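Local coordinates for microcompartments protein (Desulfitobacterium hafniense, PDB 3NWG) that probably serves as a shell protein of a bacterial microcompartment, building its wall from subunits that each carry two BMC domains, at residues A115-E125 with T139-S150; I94-S104 with G162-P173. One frame throughout, in Å; residues are numbered along the deposited sequence.

Contact 1: A115-E125 with T139-S150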
loop_
_atom_site.group_PDB
_atom_site.type_symbol
_atom_site.label_atom_id
_atom_site.label_comp_id
_atom_site.label_asym_id
_atom_site.label_seq_id
_atom_site.Cartn_x
_atom_site.Cartn_y
_atom_site.Cartn_z
ATOM N N ALA A 115 -23.089 8.546 21.390
ATOM C CA ALA A 115 -22.547 9.825 20.956
ATOM C C ALA A 115 -23.331 10.350 19.760
ATOM O O ALA A 115 -23.841 11.454 19.804
ATOM C CB ALA A 115 -21.050 9.718 20.630
ATOM N N ALA A 116 -23.459 9.549 18.709
ATOM C CA ALA A 116 -24.153 9.990 17.495
ATOM C C ALA A 116 -25.617 10.358 17.750
ATOM O O ALA A 116 -26.172 11.215 17.068
ATOM C CB ALA A 116 -24.049 8.946 16.415
ATOM N N LYS A 117 -26.233 9.733 18.744
ATOM C CA LYS A 117 -27.646 9.943 18.988
ATOM C C LYS A 117 -27.921 11.249 19.719
ATOM O O LYS A 117 -29.061 11.730 19.738
ATOM C CB LYS A 117 -28.247 8.758 19.740
ATOM C CG LYS A 117 -28.671 7.631 18.830
ATOM C CD LYS A 117 -28.963 6.372 19.629
ATOM C CE LYS A 117 -29.609 5.310 18.748
ATOM N NZ LYS A 117 -29.585 3.934 19.342
ATOM N N THR A 118 -26.886 11.826 20.317
ATOM C CA THR A 118 -27.077 13.060 21.069
ATOM C C THR A 118 -26.640 14.275 20.248
ATOM O O THR A 118 -25.474 14.413 19.881
ATOM C CB THR A 118 -26.393 13.031 22.485
ATOM O OG1 THR A 118 -24.994 13.275 22.367
ATOM C CG2 THR A 118 -26.613 11.687 23.202
ATOM N N GLY A 119 -27.589 15.150 19.947
ATOM C CA GLY A 119 -27.271 16.405 19.269
ATOM C C GLY A 119 -26.609 16.260 17.904
ATOM O O GLY A 119 -26.719 15.214 17.246
ATOM N N GLN A 120 -25.910 17.321 17.507
ATOM C CA GLN A 120 -25.443 17.515 16.136
ATOM C C GLN A 120 -23.929 17.307 16.040
ATOM O O GLN A 120 -23.142 18.259 16.132
ATOM C CB GLN A 120 -25.820 18.918 15.628
ATOM C CG GLN A 120 -27.084 19.540 16.269
ATOM C CD GLN A 120 -26.803 20.319 17.582
ATOM O OE1 GLN A 120 -26.091 19.834 18.481
ATOM N NE2 GLN A 120 -27.373 21.533 17.688
ATOM N N VAL A 121 -23.532 16.051 15.875
ATOM C CA VAL A 121 -22.142 15.694 15.621
ATOM C C VAL A 121 -22.120 14.823 14.369
ATOM O O VAL A 121 -23.159 14.335 13.933
ATOM C CB VAL A 121 -21.494 14.935 16.830
ATOM C CG1 VAL A 121 -21.285 15.864 18.022
ATOM C CG2 VAL A 121 -22.330 13.730 17.237
ATOM N N ASP A 122 -20.944 14.652 13.782
ATOM C CA ASP A 122 -20.736 13.629 12.772
ATOM C C ASP A 122 -19.575 12.780 13.235
ATOM O O ASP A 122 -18.523 13.316 13.570
ATOM C CB ASP A 122 -20.443 14.255 11.405
ATOM C CG ASP A 122 -21.650 15.009 10.832
ATOM O OD1 ASP A 122 -22.648 14.356 10.424
ATOM O OD2 ASP A 122 -21.605 16.264 10.790
ATOM N N LEU A 123 -19.764 11.461 13.293
ATOM C CA LEU A 123 -18.658 10.554 13.618
ATOM C C LEU A 123 -17.663 10.650 12.482
ATOM O O LEU A 123 -18.059 10.781 11.323
ATOM C CB LEU A 123 -19.131 9.106 13.805
ATOM C CG LEU A 123 -20.234 8.753 14.817
ATOM C CD1 LEU A 123 -20.347 7.262 14.954
ATOM C CD2 LEU A 123 -20.021 9.368 16.190
ATOM N N VAL A 124 -16.378 10.630 12.810
ATOM C CA VAL A 124 -15.340 10.787 11.791
ATOM C C VAL A 124 -14.737 9.428 11.436
ATOM O O VAL A 124 -14.667 9.072 10.261
ATOM C CB VAL A 124 -14.253 11.803 12.201
ATOM C CG1 VAL A 124 -13.229 11.959 11.096
ATOM C CG2 VAL A 124 -14.878 13.142 12.520
ATOM N N GLU A 125 -14.308 8.678 12.449
ATOM C CA GLU A 125 -13.852 7.304 12.244
ATOM C C GLU A 125 -14.005 6.428 13.482
ATOM O O GLU A 125 -14.082 6.910 14.614
ATOM C CB GLU A 125 -12.413 7.253 11.700
ATOM C CG GLU A 125 -11.290 7.405 12.716
ATOM C CD GLU A 125 -9.902 7.281 12.075
ATOM O OE1 GLU A 125 -8.875 7.455 12.788
ATOM O OE2 GLU A 125 -9.831 7.016 10.850
ATOM N N THR A 139 -13.858 8.915 16.839
ATOM C CA THR A 139 -13.669 10.362 16.762
ATOM C C THR A 139 -14.908 10.990 16.131
ATOM O O THR A 139 -15.559 10.375 15.274
ATOM C CB THR A 139 -12.436 10.770 15.933
ATOM O OG1 THR A 139 -12.594 10.298 14.588
ATOM C CG2 THR A 139 -11.139 10.223 16.533
ATOM N N LEU A 140 -15.230 12.205 16.569
ATOM C CA LEU A 140 -16.352 12.958 16.040
ATOM C C LEU A 140 -16.088 14.469 16.053
ATOM O O LEU A 140 -15.218 14.938 16.775
ATOM C CB LEU A 140 -17.653 12.592 16.768
ATOM C CG LEU A 140 -17.906 12.473 18.290
ATOM C CD1 LEU A 140 -16.823 11.768 19.085
ATOM C CD2 LEU A 140 -18.225 13.807 18.909
ATOM N N THR A 141 -16.814 15.217 15.224
ATOM C CA THR A 141 -16.749 16.672 15.251
ATOM C C THR A 141 -18.111 17.321 15.292
ATOM O O THR A 141 -19.131 16.673 15.089
ATOM C CB THR A 141 -16.018 17.268 14.039
ATOM O OG1 THR A 141 -16.481 16.631 12.842
ATOM C CG2 THR A 141 -14.564 17.056 14.174
ATOM N N GLY A 142 -18.079 18.626 15.540
ATOM C CA GLY A 142 -19.239 19.510 15.626
ATOM C C GLY A 142 -18.737 20.791 16.277
ATOM O O GLY A 142 -17.527 20.975 16.447
ATOM N N ASP A 143 -19.644 21.690 16.642
ATOM C CA ASP A 143 -19.240 22.843 17.440
ATOM C C ASP A 143 -18.842 22.330 18.832
ATOM O O ASP A 143 -19.105 21.180 19.175
ATOM C CB ASP A 143 -20.361 23.883 17.497
ATOM C CG ASP A 143 -21.540 23.425 18.337
ATOM O OD1 ASP A 143 -22.611 23.166 17.740
ATOM O OD2 ASP A 143 -21.388 23.307 19.586
ATOM N N VAL A 144 -18.208 23.166 19.635
ATOM C CA VAL A 144 -17.641 22.674 20.888
ATOM C C VAL A 144 -18.675 22.170 21.895
ATOM O O VAL A 144 -18.464 21.123 22.513
ATOM C CB VAL A 144 -16.719 23.699 21.546
ATOM C CG1 VAL A 144 -15.887 23.039 22.644
ATOM C CG2 VAL A 144 -15.813 24.314 20.496
ATOM N N ALA A 145 -19.786 22.894 22.060
ATOM C CA ALA A 145 -20.807 22.477 23.031
ATOM C C ALA A 145 -21.447 21.127 22.649
ATOM O O ALA A 145 -21.625 20.249 23.513
ATOM C CB ALA A 145 -21.865 23.556 23.217
ATOM N N SER A 146 -21.770 20.966 21.361
ATOM C CA SER A 146 -22.352 19.723 20.848
ATOM C C SER A 146 -21.439 18.519 21.105
ATOM O O SER A 146 -21.898 17.481 21.590
ATOM C CB SER A 146 -22.651 19.841 19.352
ATOM O OG SER A 146 -23.609 20.851 19.083
ATOM N N VAL A 147 -20.150 18.680 20.790
ATOM C CA VAL A 147 -19.158 17.625 20.963
ATOM C C VAL A 147 -18.974 17.297 22.431
ATOM O O VAL A 147 -18.912 16.128 22.795
ATOM C CB VAL A 147 -17.804 18.008 20.354
ATOM C CG1 VAL A 147 -16.722 17.059 20.817
ATOM C CG2 VAL A 147 -17.891 18.025 18.827
ATOM N N GLU A 148 -18.903 18.329 23.267
ATOM C CA GLU A 148 -18.715 18.164 24.701
ATOM C C GLU A 148 -19.795 17.309 25.341
ATOM O O GLU A 148 -19.507 16.514 26.239
ATOM C CB GLU A 148 -18.696 19.517 25.407
ATOM C CG GLU A 148 -17.374 20.281 25.340
ATOM C CD GLU A 148 -16.305 19.697 26.254
ATOM O OE1 GLU A 148 -16.540 18.597 26.832
ATOM O OE2 GLU A 148 -15.230 20.337 26.389
ATOM N N SER A 149 -21.037 17.481 24.904
ATOM C CA SER A 149 -22.143 16.820 25.575
ATOM C C SER A 149 -22.425 15.486 24.921
ATOM O O SER A 149 -23.079 14.623 25.500
ATOM C CB SER A 149 -23.394 17.698 25.573
ATOM O OG SER A 149 -23.845 17.888 24.253
ATOM N N SER A 150 -21.914 15.336 23.706
ATOM C CA SER A 150 -21.973 14.087 22.986
ATOM C C SER A 150 -20.938 13.082 23.494
ATOM O O SER A 150 -21.236 11.884 23.591
ATOM C CB SER A 150 -21.778 14.338 21.505
ATOM O OG SER A 150 -22.151 13.198 20.780
#
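Val121 lies against both the strand and the helix of residues 139-150. Its CG1, set beside the backbone N and anti to the carbonyl carbon (chi1 -70°), lies between Leu140 CD2, 3.8 Å from it, and Val147 CG2 at 4.1 Å; its other methyl, CG2, turns to Ser150 OG. Leu140 slants across Val121 with its CD2 branch, while its CB meets Leu123 CD2 at 4.0 Å, so Leu123 and Leu140 share an apolar face of the hairpin. On the other face of the sheet are Thr139 and Thr141, and Val124 comes over them, CB against Thr139 OG1 and CG2 near Thr141 OG1. Val124 and Glu125 both face Thr139, a classic beta bulge: Val124 N gives a nearly straight bond to Thr139 O (175°), Thr139 N bonds Glu125 O, and Thr139 OG1 takes a weak bond from Glu125 N. Before it, Asp122 and Thr141 form a regular antiparallel hydrogen-bonded pair. Beyond the sheet the meeting is polar. Ser150 OG stands 3.3 Å from Thr118 OG1 in a weak hydrogen bond. Gln120, bent at chi2, brings OE1 within 2.7 Å of Ser146 OG, whose single proton could go there or to Asp143 OD1, 2.9 Å away. Asp143 is the N-cap of the helix, and its OD2 takes Ser146 N at 3.0 Å from above the carboxylate plane. The chemistry is thus divided: apolar branches hold the two strands together and, through Val121 and Val147, bring in the helix, whereas serine, threonine and amide groups tie the loop leaving helix 105-117 to the first turns of helix 144-160.

Contact 2: I94-S104 with G162-P173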
loop_
_atom_site.group_PDB
_atom_site.type_symbol
_atom_site.label_atom_id
_atom_site.label_comp_id
_atom_site.label_asym_id
_atom_site.label_seq_id
_atom_site.Cartn_x
_atom_site.Cartn_y
_atom_site.Cartn_z
ATOM N N ILE A 94 -13.595 19.090 9.990
ATOM C CA ILE A 94 -13.517 18.867 11.422
ATOM C C ILE A 94 -13.420 20.193 12.186
ATOM O O ILE A 94 -12.588 21.041 11.886
ATOM C CB ILE A 94 -12.428 17.801 11.823
ATOM C CG1 ILE A 94 -11.188 18.426 12.432
ATOM C CG2 ILE A 94 -12.141 16.809 10.700
ATOM C CD1 ILE A 94 -11.202 18.311 13.927
ATOM N N LYS A 95 -14.317 20.383 13.141
ATOM C CA LYS A 95 -14.359 21.618 13.905
ATOM C C LYS A 95 -13.751 21.289 15.243
ATOM O O LYS A 95 -12.550 21.129 15.321
ATOM C CB LYS A 95 -15.790 22.131 14.039
ATOM C CG LYS A 95 -16.526 22.174 12.732
ATOM C CD LYS A 95 -17.775 23.015 12.840
ATOM C CE LYS A 95 -18.587 22.920 11.555
ATOM N NZ LYS A 95 -19.617 23.995 11.478
ATOM N N ALA A 96 -14.563 21.162 16.286
ATOM C CA ALA A 96 -14.089 20.616 17.547
ATOM C C ALA A 96 -13.966 19.089 17.413
ATOM O O ALA A 96 -14.765 18.466 16.727
ATOM C CB ALA A 96 -15.029 20.988 18.670
ATOM N N LEU A 97 -12.968 18.498 18.066
ATOM C CA LEU A 97 -12.674 17.084 17.896
ATOM C C LEU A 97 -12.804 16.288 19.191
ATOM O O LEU A 97 -12.086 16.525 20.160
ATOM C CB LEU A 97 -11.276 16.908 17.308
ATOM C CG LEU A 97 -10.790 15.489 17.005
ATOM C CD1 LEU A 97 -11.441 14.922 15.745
ATOM C CD2 LEU A 97 -9.289 15.486 16.847
ATOM N N GLY A 98 -13.730 15.337 19.184
ATOM C CA GLY A 98 -13.930 14.437 20.302
ATOM C C GLY A 98 -13.430 13.038 19.991
ATOM O O GLY A 98 -13.528 12.570 18.861
ATOM N N ILE A 99 -12.868 12.382 21.000
ATOM C CA ILE A 99 -12.367 11.018 20.865
ATOM C C ILE A 99 -12.765 10.221 22.100
ATOM O O ILE A 99 -12.515 10.666 23.230
ATOM C CB ILE A 99 -10.822 10.961 20.735
ATOM C CG1 ILE A 99 -10.309 11.953 19.676
ATOM C CG2 ILE A 99 -10.375 9.538 20.430
ATOM C CD1 ILE A 99 -8.759 12.192 19.696
ATOM N N ILE A 100 -13.389 9.062 21.888
ATOM C CA ILE A 100 -13.661 8.121 22.975
ATOM C C ILE A 100 -12.912 6.823 22.729
ATOM O O ILE A 100 -12.919 6.301 21.614
ATOM C CB ILE A 100 -15.165 7.821 23.136
ATOM C CG1 ILE A 100 -15.948 9.122 23.307
ATOM C CG2 ILE A 100 -15.401 6.872 24.324
ATOM C CD1 ILE A 100 -17.440 8.972 23.179
ATOM N N GLU A 101 -12.289 6.297 23.777
ATOM C CA GLU A 101 -11.441 5.128 23.650
ATOM C C GLU A 101 -11.794 4.146 24.767
ATOM O O GLU A 101 -11.758 4.506 25.942
ATOM C CB GLU A 101 -9.978 5.563 23.698
ATOM C CG GLU A 101 -8.910 4.480 23.589
ATOM C CD GLU A 101 -7.530 4.998 24.057
ATOM O OE1 GLU A 101 -7.458 6.135 24.578
ATOM O OE2 GLU A 101 -6.511 4.290 23.921
ATOM N N THR A 102 -12.164 2.919 24.379
ATOM C CA THR A 102 -12.636 1.882 25.307
ATOM C C THR A 102 -11.838 0.586 25.140
ATOM O O THR A 102 -11.204 0.357 24.093
ATOM C CB THR A 102 -14.164 1.531 25.137
ATOM O OG1 THR A 102 -14.374 0.893 23.876
ATOM C CG2 THR A 102 -15.055 2.746 25.229
ATOM N N PHE A 103 -11.913 -0.255 26.178
ATOM C CA PHE A 103 -11.206 -1.527 26.261
ATOM C C PHE A 103 -11.847 -2.675 25.455
ATOM O O PHE A 103 -11.209 -3.706 25.225
ATOM C CB PHE A 103 -11.064 -1.945 27.739
ATOM C CG PHE A 103 -9.977 -1.205 28.491
ATOM C CD1 PHE A 103 -8.629 -1.379 28.153
ATOM C CD2 PHE A 103 -10.299 -0.357 29.549
ATOM C CE1 PHE A 103 -7.619 -0.709 28.842
ATOM C CE2 PHE A 103 -9.285 0.337 30.262
ATOM C CZ PHE A 103 -7.942 0.155 29.901
ATOM N N SER A 104 -13.102 -2.498 25.034
ATOM C CA SER A 104 -13.830 -3.539 24.298
ATOM C C SER A 104 -14.584 -2.953 23.109
ATOM O O SER A 104 -15.023 -1.798 23.147
ATOM C CB SER A 104 -14.813 -4.252 25.224
ATOM O OG SER A 104 -16.100 -3.648 25.177
ATOM N N GLY A 162 -16.378 0.097 33.881
ATOM C CA GLY A 162 -14.913 0.032 33.853
ATOM C C GLY A 162 -14.327 -0.363 32.499
ATOM O O GLY A 162 -13.242 -0.955 32.427
HETATM N N MSE A 163 -15.045 -0.032 31.425
HETATM C CA MSE A 163 -14.624 -0.342 30.059
HETATM C C MSE A 163 -13.976 0.860 29.354
HETATM O O MSE A 163 -13.495 0.732 28.227
HETATM C CB MSE A 163 -15.835 -0.806 29.240
HETATM C CG MSE A 163 -16.270 -2.244 29.449
HETATM SE SE MSE A 163 -14.896 -3.476 28.865
HETATM C CE MSE A 163 -14.160 -3.899 30.640
ATOM N N LEU A 164 -13.974 2.020 30.018
ATOM C CA LEU A 164 -13.541 3.284 29.416
ATOM C C LEU A 164 -12.058 3.559 29.668
ATOM O O LEU A 164 -11.609 3.645 30.827
ATOM C CB LEU A 164 -14.406 4.436 29.949
ATOM C CG LEU A 164 -14.142 5.944 29.734
ATOM C CD1 LEU A 164 -13.154 6.523 30.736
ATOM C CD2 LEU A 164 -13.736 6.292 28.293
ATOM N N VAL A 165 -11.302 3.685 28.577
ATOM C CA VAL A 165 -9.883 4.028 28.668
ATOM C C VAL A 165 -9.769 5.530 28.936
ATOM O O VAL A 165 -9.187 5.945 29.932
ATOM C CB VAL A 165 -9.076 3.626 27.391
ATOM C CG1 VAL A 165 -7.593 4.069 27.501
ATOM C CG2 VAL A 165 -9.204 2.107 27.094
ATOM N N ASP A 166 -10.348 6.331 28.048
ATOM C CA ASP A 166 -10.339 7.759 28.228
ATOM C C ASP A 166 -11.035 8.471 27.068
ATOM O O ASP A 166 -11.434 7.838 26.087
ATOM C CB ASP A 166 -8.897 8.269 28.418
ATOM C CG ASP A 166 -8.785 9.335 29.516
ATOM O OD1 ASP A 166 -9.695 10.184 29.646
ATOM O OD2 ASP A 166 -7.781 9.324 30.256
ATOM N N LYS A 167 -11.190 9.788 27.212
ATOM C CA LYS A 167 -11.772 10.657 26.191
ATOM C C LYS A 167 -11.160 12.051 26.244
ATOM O O LYS A 167 -10.589 12.451 27.255
ATOM C CB LYS A 167 -13.295 10.778 26.332
ATOM C CG LYS A 167 -13.865 10.603 27.737
ATOM C CD LYS A 167 -13.577 11.711 28.706
ATOM C CE LYS A 167 -13.753 11.164 30.119
ATOM N NZ LYS A 167 -13.272 12.124 31.134
ATOM N N VAL A 168 -11.274 12.774 25.136
ATOM C CA VAL A 168 -10.796 14.136 25.047
ATOM C C VAL A 168 -11.737 14.906 24.140
ATOM O O VAL A 168 -12.310 14.333 23.206
ATOM C CB VAL A 168 -9.321 14.229 24.514
ATOM C CG1 VAL A 168 -8.371 13.433 25.389
ATOM C CG2 VAL A 168 -9.206 13.805 23.062
ATOM N N VAL A 169 -11.921 16.186 24.446
ATOM C CA VAL A 169 -12.495 17.140 23.502
ATOM C C VAL A 169 -11.424 18.195 23.224
ATOM O O VAL A 169 -10.898 18.832 24.145
ATOM C CB VAL A 169 -13.812 17.765 24.026
ATOM C CG1 VAL A 169 -14.308 18.881 23.107
ATOM C CG2 VAL A 169 -14.901 16.692 24.211
ATOM N N ILE A 170 -11.073 18.333 21.954
ATOM C CA ILE A 170 -10.093 19.297 21.527
ATOM C C ILE A 170 -10.854 20.303 20.685
ATOM O O ILE A 170 -11.215 19.993 19.554
ATOM C CB ILE A 170 -8.971 18.614 20.704
ATOM C CG1 ILE A 170 -8.373 17.445 21.498
ATOM C CG2 ILE A 170 -7.887 19.625 20.249
ATOM C CD1 ILE A 170 -7.461 16.524 20.673
ATOM N N PRO A 171 -11.115 21.506 21.246
ATOM C CA PRO A 171 -11.917 22.596 20.671
ATOM C C PRO A 171 -11.345 23.168 19.377
ATOM O O PRO A 171 -12.078 23.340 18.399
ATOM C CB PRO A 171 -11.877 23.665 21.760
ATOM C CG PRO A 171 -11.547 22.940 23.005
ATOM C CD PRO A 171 -10.599 21.890 22.573
ATOM N N SER A 172 -10.052 23.472 19.374
ATOM C CA SER A 172 -9.406 23.958 18.163
ATOM C C SER A 172 -8.198 23.099 17.885
ATOM O O SER A 172 -7.086 23.415 18.315
ATOM C CB SER A 172 -9.008 25.426 18.280
ATOM O OG SER A 172 -10.120 26.206 18.684
ATOM N N PRO A 173 -8.424 21.982 17.184
ATOM C CA PRO A 173 -7.354 21.089 16.805
ATOM C C PRO A 173 -6.353 21.780 15.881
ATOM O O PRO A 173 -6.753 22.503 14.951
ATOM C CB PRO A 173 -8.088 19.980 16.052
ATOM C CG PRO A 173 -9.473 20.033 16.558
ATOM C CD PRO A 173 -9.748 21.452 16.813
#
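Glu101 runs out across Val165 from the neighbouring strand, its chain extended and CG anti to the backbone N (chi1 180°). Its CB sits 3.6 Å from Asp166 O; CG then passes Val165 CB at 3.9 Å, and CD lies over Val165 CG1 at 3.6 Å. At the tip both oxygens keep beside that methyl and reach a second subunit, another copy of this protein, where OE2 accepts from the backbone N of Ile13 and OE1, weakly, from that of Ala14, at the start of that subunit's helix 13-26. With an alanine here, the amides of Ile13 and Ala14 of the second subunit would probably lose this acceptor and one flank of Val165 its cover. Glu101 O is gripped twice, by Val165 N at 2.8 Å and Asp166 N at 3.1 Å, the mark of a classic beta bulge. Within the bulge, Val165 CG2 stands over the centre of the Phe103 ring, 3.4 Å from the centroid, a CH-pi contact; Phe103 N bonds Met163 O. Along the rest of the antiparallel pair Ile99 and Val168 lie side by side, CD1 to CG2 3.8 Å, and at the far end Pro173 CG packs on Leu97 CB and Ile94 CD1. Paired backbone bonds therefore hold the strands together, while the carboxylate, probably charged, serves the subunit boundary by meeting helix-start N-H groups.

In the fold
Contact 1 is nested within the chain loop that contact 2 closes: 94-104 comes first, then 115-125, 139-150 and finally 162-173, all within the second BMC sequence range. Their centres are 10 Å apart, and both build the same antiparallel sheet, ordered 122-127, 136-142, 96-102, 164-170. Strands 136-142 and 96-102 join them directly, through probable backbone hydrogen bonds such as Leu140 O to Gly98 N. Helix 144-160 leads from contact 1 to strand 164-170, and its Val147 also touches Val169. Contact 1 lies on the outer hairpin, and no other chain of the assembly touches its two segments, whereas contact 2 adjoins a second subunit, consistent with shell assembly.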